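Local coordinates for PUA domain-containing protein (Pyrococcus horikoshii, PDB 3D79) that is of unknown function but contains a PUA domain and probably binds RNA, at residues V21-I24 against I25-S29; Q30-G33 against E34-R38; K39-N42 against K43-V47. All blocks are in the same frame, centred on the assembly; numbering follows the deposited sequence.

Contact 1 (V21-I24 against I25-S29); sequences VKEI and IAQLS
Within helix 18-32, this is a local contact one turn apart: V21 meets I25, E23 meets Q27 and I24 meets L28, in the Pre-PUA-like part of the protein. The backbone supplies the frame. The N-H groups of I25, A26, Q27 and L28 donate in turn to the carbonyls of V21, K22, E23 and I24, and the bond from L28 N to I24 O, at 2.9 Å, is close to straight at 171°.

I24 and L28 lie side by side and point the same way, with I24 CG2 3.8 Å from L28 CD1. Branched and apolar, both suit a buried face, where they share F67 and I74 of the sheet as neighbours. On a second flank V21 CG1 approaches I25 CD1 at 4.1 Å, the two side chains meeting at a slant.

E23 and Q27, both polar residues, meet by van der Waals contact. E23 CG lies opposite the backbone N (chi1 -172°), and a bend further out carries OE2 to within 3.6 Å of Q27 CG; the carboxylate and amide planes stand 38° apart. Q27 spends its amide elsewhere, OE1 accepting from I74 N and NE2 donating to D72 O, which ties the helix to the sheet edge. Its length and two-sided amide suit that task. S29 OG donates to I25 O at 2.9 Å from above the carbonyl plane, so this oxygen, which also accepts from S29 N, is gripped twice.

Such a division, with V21, I24 and L28 buried and K22, E23 and the small A26 exposed, is that of an amphipathic helix packed on an antiparallel sheet.

Contact 2 (Q30-G33 against E34-R38); sequences QMFG and EEIAR
F32 and I36 make the apolar part of this local contact, at the turn from helix 18-32 into helix 34-40. I36 CG2 comes within 3.6 Å of F32 CB, and the two side chains cross at about a right angle. I36 CG2 meets the phenyl ring obliquely, near CG.

The hydrogen bonds start the second helix. G33, its N-cap residue, accepts from A37 N through its carbonyl O at 3.1 Å. Lacking a CB, G33 can take a positive phi of 89°, where a side chain would be jammed against F32 O; glycine is the natural residue for these backbone angles. One water bridges the joint, donating to F32 O at 2.7 Å and accepting from I36 N at 2.9 Å, so an N-H of the helix's first turn gains a partner.

Charge adds a salt bridge at the surface: R38 NH1 lies 2.7 Å from E34 OE1 and makes a weak hydrogen bond to OE2, one helical turn apart, as long flexible side chains allow.

Around the joint, F32 packs on P76 and M31 on I74 and F75 of strand 73-76, I36 lies against W93 and P94, and the small A37 fits against L28 and S29 of helix 18-32.

Contact 3 (K39-N42 against K43-V47); sequences KMLN and KKDEV
N42 and D45 hold together the polar turn that follows helix 34-40, while L41 and V47 close it on the inner side. That inner side is the tightly packed part. A chi1 of 176° turns the L41 branch away from its own backbone N, and CD1 reaches V47 CG2 at 3.6 Å, the two side chains crossing at about a right angle. Both are apolar, as their surroundings require: L41 also touches I24 and I25 of helix 18-32, and V47 touches V21 and I59.

Hydrogen bonds take over next to this patch. N42 N donates to D45 OD2 at 2.9 Å, in a nearly straight bond that arrives from above the carboxylate plane. In return D45 N donates to N42 O at 3.1 Å, closing a type I beta turn from N42 to D45. N42 OD1 accepts from K44 N at 3.0 Å, which is an Asx turn laid over the beta turn; a chi1 of 69°, setting CG between backbone N and carbonyl carbon, swings the amide over it. With an alanine in place of N42, K44 N would probably be left without its side-chain acceptor and the turn would rest on fewer bonds.

The outer side is looser. K43 and K44 extend their chains away from the turn among exposed residues, and little beyond CB meets N42: K44 CB lies 3.4 Å from N42 OD1. Long charged side chains suit such a surface.

D45, short enough to reach back to N42 N, also accepts from N62 ND2 through OD1. Gripped at both oxygens by neutral N-H donors, its carboxylate is likely to be ionised and to fix the turn just where strand 47-51 begins.

How the contacts relate
The three contacts follow in series: after helix 18-32 the chain turns sharply at G33 into helix 34-40, which runs across the first helix, and L41-K43 then heads back beside helix 18-32. Centres of contacts 1 and 2 lie about 9 Å apart, and A37 CB sits 3.6 Å from L28 C, where the second helix leans on the first. Contact 3, its centre about 10 Å from that of contact 1, lies where the chain comes back against it: I24 CG2 meets L41 CD2 at 3.4 Å. Contacts 2 and 3, about 13 Å between centres, meet loosely through F32 and M40. Together they trace two successive helices and the turn into strand 47-51.

Contact 1 (V21-I24 against I25-S29)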
# COMPACT_ATOMS: atom_id res chain seq x y z
N VAL A 21 5.02 1.18 17.79
CA VAL A 21 4.85 2.44 17.04
C VAL A 21 6.16 2.84 16.36
O VAL A 21 6.18 3.18 15.18
CB VAL A 21 4.32 3.59 17.96
CG1 VAL A 21 4.33 4.93 17.23
CG2 VAL A 21 2.92 3.27 18.47
N LYS A 22 7.26 2.78 17.11
CA LYS A 22 8.56 3.14 16.57
C LYS A 22 8.97 2.22 15.42
O LYS A 22 9.56 2.68 14.44
CB LYS A 22 9.61 3.16 17.67
CG LYS A 22 9.43 4.34 18.62
CD LYS A 22 10.52 4.38 19.68
CE LYS A 22 10.35 5.59 20.59
NZ LYS A 22 11.42 5.60 21.64
N GLU A 23 8.65 0.94 15.53
CA GLU A 23 8.98 -0.01 14.46
C GLU A 23 8.16 0.27 13.20
O GLU A 23 8.68 0.13 12.09
CB GLU A 23 8.84 -1.46 14.93
CG GLU A 23 9.33 -2.54 13.94
CD GLU A 23 10.69 -2.26 13.29
OE1 GLU A 23 11.65 -1.80 13.97
OE2 GLU A 23 10.81 -2.53 12.07
N ILE A 24 6.90 0.68 13.35
CA ILE A 24 6.09 1.06 12.19
C ILE A 24 6.71 2.28 11.51
O ILE A 24 6.89 2.30 10.29
CB ILE A 24 4.59 1.31 12.56
CG1 ILE A 24 3.93 -0.01 12.99
CG2 ILE A 24 3.84 1.93 11.37
CD1 ILE A 24 2.51 0.15 13.53
N ILE A 25 7.09 3.28 12.30
CA ILE A 25 7.75 4.47 11.76
C ILE A 25 9.02 4.09 10.98
O ILE A 25 9.25 4.58 9.88
CB ILE A 25 8.08 5.48 12.87
CG1 ILE A 25 6.79 6.06 13.44
CG2 ILE A 25 9.00 6.60 12.35
CD1 ILE A 25 6.99 6.86 14.73
N ALA A 26 9.82 3.19 11.57
CA ALA A 26 11.04 2.71 10.93
C ALA A 26 10.74 2.07 9.57
O ALA A 26 11.40 2.38 8.57
CB ALA A 26 11.75 1.74 11.84
N GLN A 27 9.73 1.21 9.53
CA GLN A 27 9.33 0.53 8.30
C GLN A 27 8.86 1.53 7.23
O GLN A 27 9.30 1.46 6.09
CB GLN A 27 8.23 -0.50 8.57
CG GLN A 27 8.72 -1.75 9.29
CD GLN A 27 7.60 -2.75 9.55
OE1 GLN A 27 6.78 -3.03 8.68
NE2 GLN A 27 7.58 -3.31 10.76
N LEU A 28 8.00 2.46 7.62
CA LEU A 28 7.49 3.47 6.69
C LEU A 28 8.61 4.36 6.16
O LEU A 28 8.65 4.69 4.97
CB LEU A 28 6.43 4.34 7.38
CG LEU A 28 5.10 3.68 7.76
CD1 LEU A 28 4.32 4.60 8.66
CD2 LEU A 28 4.28 3.30 6.52
N SER A 29 9.54 4.73 7.04
CA SER A 29 10.67 5.57 6.65
C SER A 29 11.57 4.89 5.62
O SER A 29 12.04 5.54 4.69
CB SER A 29 11.47 6.00 7.88
OG SER A 29 10.68 6.84 8.72

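Contact 2 (Q30-G33 against E34-R38)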
# COMPACT_ATOMS: atom_id res chain seq x y z
N GLN A 30 11.78 3.59 5.78
CA GLN A 30 12.58 2.85 4.82
C GLN A 30 11.88 2.78 3.46
O GLN A 30 12.52 2.96 2.42
CB GLN A 30 12.88 1.44 5.32
CG GLN A 30 13.84 0.68 4.41
CD GLN A 30 14.02 -0.76 4.84
OE1 GLN A 30 13.08 -1.54 4.84
NE2 GLN A 30 15.26 -1.11 5.20
N MET A 31 10.58 2.53 3.49
CA MET A 31 9.80 2.35 2.27
C MET A 31 9.56 3.66 1.51
O MET A 31 9.73 3.71 0.29
CB MET A 31 8.46 1.68 2.59
CG MET A 31 8.60 0.26 3.11
SD MET A 31 7.02 -0.59 3.23
CE MET A 31 6.25 0.27 4.61
N PHE A 32 9.16 4.71 2.24
CA PHE A 32 8.69 5.95 1.61
C PHE A 32 9.60 7.16 1.79
O PHE A 32 9.39 8.20 1.18
CB PHE A 32 7.30 6.30 2.14
CG PHE A 32 6.26 5.28 1.81
CD1 PHE A 32 5.78 5.17 0.51
CD2 PHE A 32 5.77 4.43 2.79
CE1 PHE A 32 4.81 4.22 0.19
CE2 PHE A 32 4.80 3.49 2.48
CZ PHE A 32 4.32 3.38 1.18
N GLY A 33 10.61 7.01 2.65
CA GLY A 33 11.43 8.14 3.05
C GLY A 33 10.81 8.80 4.26
O GLY A 33 9.59 8.73 4.47
N GLU A 34 11.65 9.45 5.06
CA GLU A 34 11.23 10.03 6.33
C GLU A 34 10.13 11.09 6.16
O GLU A 34 9.25 11.20 7.01
CB GLU A 34 12.45 10.57 7.09
CG GLU A 34 12.20 10.92 8.56
CD GLU A 34 11.60 12.31 8.73
OE1 GLU A 34 11.86 13.18 7.88
OE2 GLU A 34 10.87 12.52 9.72
N GLU A 35 10.16 11.84 5.07
CA GLU A 35 9.18 12.91 4.83
C GLU A 35 7.75 12.39 4.69
O GLU A 35 6.85 12.85 5.41
CB GLU A 35 9.58 13.78 3.64
CG GLU A 35 8.61 14.93 3.35
CD GLU A 35 9.24 16.07 2.58
OE1 GLU A 35 10.23 16.65 3.08
OE2 GLU A 35 8.73 16.40 1.49
N ILE A 36 7.54 11.45 3.77
CA ILE A 36 6.22 10.85 3.57
C ILE A 36 5.76 10.10 4.82
O ILE A 36 4.62 10.25 5.26
CB ILE A 36 6.20 9.93 2.32
CG1 ILE A 36 6.24 10.78 1.04
CG2 ILE A 36 4.96 9.04 2.32
CD1 ILE A 36 6.54 10.00 -0.24
N ALA A 37 6.67 9.31 5.39
CA ALA A 37 6.41 8.54 6.60
C ALA A 37 5.93 9.42 7.76
O ALA A 37 4.99 9.05 8.47
CB ALA A 37 7.65 7.77 7.01
N ARG A 38 6.57 10.57 7.93
CA ARG A 38 6.28 11.48 9.05
C ARG A 38 4.83 11.95 9.05
O ARG A 38 4.22 12.08 10.11
CB ARG A 38 7.23 12.68 9.05
CG ARG A 38 7.15 13.53 10.31
CD ARG A 38 8.13 14.71 10.30
NE ARG A 38 7.98 15.55 9.10
CZ ARG A 38 8.93 15.73 8.19
NH1 ARG A 38 10.12 15.15 8.32
NH2 ARG A 38 8.70 16.51 7.13
O HOH W 1 9.56 10.88 1.75

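Contact 3 (K39-N42 against K43-V47)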
# COMPACT_ATOMS: atom_id res chain seq x y z
N LYS A 39 4.27 12.19 7.87
CA LYS A 39 2.87 12.61 7.79
C LYS A 39 1.90 11.46 8.08
O LYS A 39 0.78 11.70 8.52
CB LYS A 39 2.56 13.28 6.45
CG LYS A 39 3.04 14.73 6.38
CD LYS A 39 2.33 15.55 5.29
CE LYS A 39 0.81 15.59 5.47
NZ LYS A 39 0.35 15.91 6.85
N MET A 40 2.35 10.23 7.86
CA MET A 40 1.50 9.06 8.13
C MET A 40 1.45 8.70 9.61
O MET A 40 0.42 8.22 10.09
CB MET A 40 2.00 7.84 7.36
CG MET A 40 1.82 7.92 5.86
SD MET A 40 2.66 6.52 5.12
CE MET A 40 2.22 6.72 3.40
N LEU A 41 2.56 8.89 10.31
CA LEU A 41 2.67 8.49 11.72
C LEU A 41 3.85 9.17 12.40
O LEU A 41 4.96 9.20 11.88
CB LEU A 41 2.84 6.97 11.82
CG LEU A 41 3.08 6.33 13.19
CD1 LEU A 41 1.90 6.54 14.12
CD2 LEU A 41 3.38 4.84 13.07
N ASN A 42 3.60 9.71 13.59
CA ASN A 42 4.70 10.20 14.42
C ASN A 42 4.69 9.51 15.78
O ASN A 42 3.67 8.94 16.18
CB ASN A 42 4.68 11.72 14.55
CG ASN A 42 3.52 12.23 15.35
OD1 ASN A 42 3.52 12.16 16.59
ND2 ASN A 42 2.52 12.78 14.66
N LYS A 43 5.82 9.57 16.47
CA LYS A 43 6.02 8.78 17.69
C LYS A 43 5.14 9.18 18.87
O LYS A 43 5.16 8.53 19.91
CB LYS A 43 7.50 8.78 18.10
CG LYS A 43 7.98 10.10 18.68
CD LYS A 43 9.47 10.05 18.99
CE LYS A 43 9.89 11.29 19.75
NZ LYS A 43 11.37 11.41 19.82
N LYS A 44 4.37 10.26 18.70
CA LYS A 44 3.49 10.73 19.76
C LYS A 44 2.01 10.41 19.51
O LYS A 44 1.17 10.66 20.38
CB LYS A 44 3.68 12.24 20.01
CG LYS A 44 5.14 12.63 20.23
CD LYS A 44 5.34 14.06 20.70
CE LYS A 44 6.82 14.42 20.65
NZ LYS A 44 7.16 15.78 21.15
N ASP A 45 1.70 9.83 18.35
CA ASP A 45 0.31 9.54 17.97
C ASP A 45 -0.29 8.41 18.81
O ASP A 45 0.41 7.50 19.24
CB ASP A 45 0.21 9.16 16.48
CG ASP A 45 0.40 10.35 15.55
OD1 ASP A 45 0.08 11.50 15.93
OD2 ASP A 45 0.87 10.13 14.41
N GLU A 46 -1.61 8.48 19.03
CA GLU A 46 -2.32 7.38 19.67
C GLU A 46 -2.58 6.31 18.63
O GLU A 46 -3.35 6.53 17.69
CB GLU A 46 -3.63 7.84 20.31
CG GLU A 46 -4.27 6.75 21.17
CD GLU A 46 -5.39 7.27 22.06
OE1 GLU A 46 -6.14 8.16 21.63
OE2 GLU A 46 -5.51 6.77 23.20
N VAL A 47 -1.95 5.15 18.80
CA VAL A 47 -2.04 4.07 17.83
C VAL A 47 -2.75 2.87 18.44
O VAL A 47 -2.46 2.48 19.58
CB VAL A 47 -0.65 3.68 17.28
CG1 VAL A 47 -0.78 2.70 16.13
CG2 VAL A 47 0.09 4.92 16.80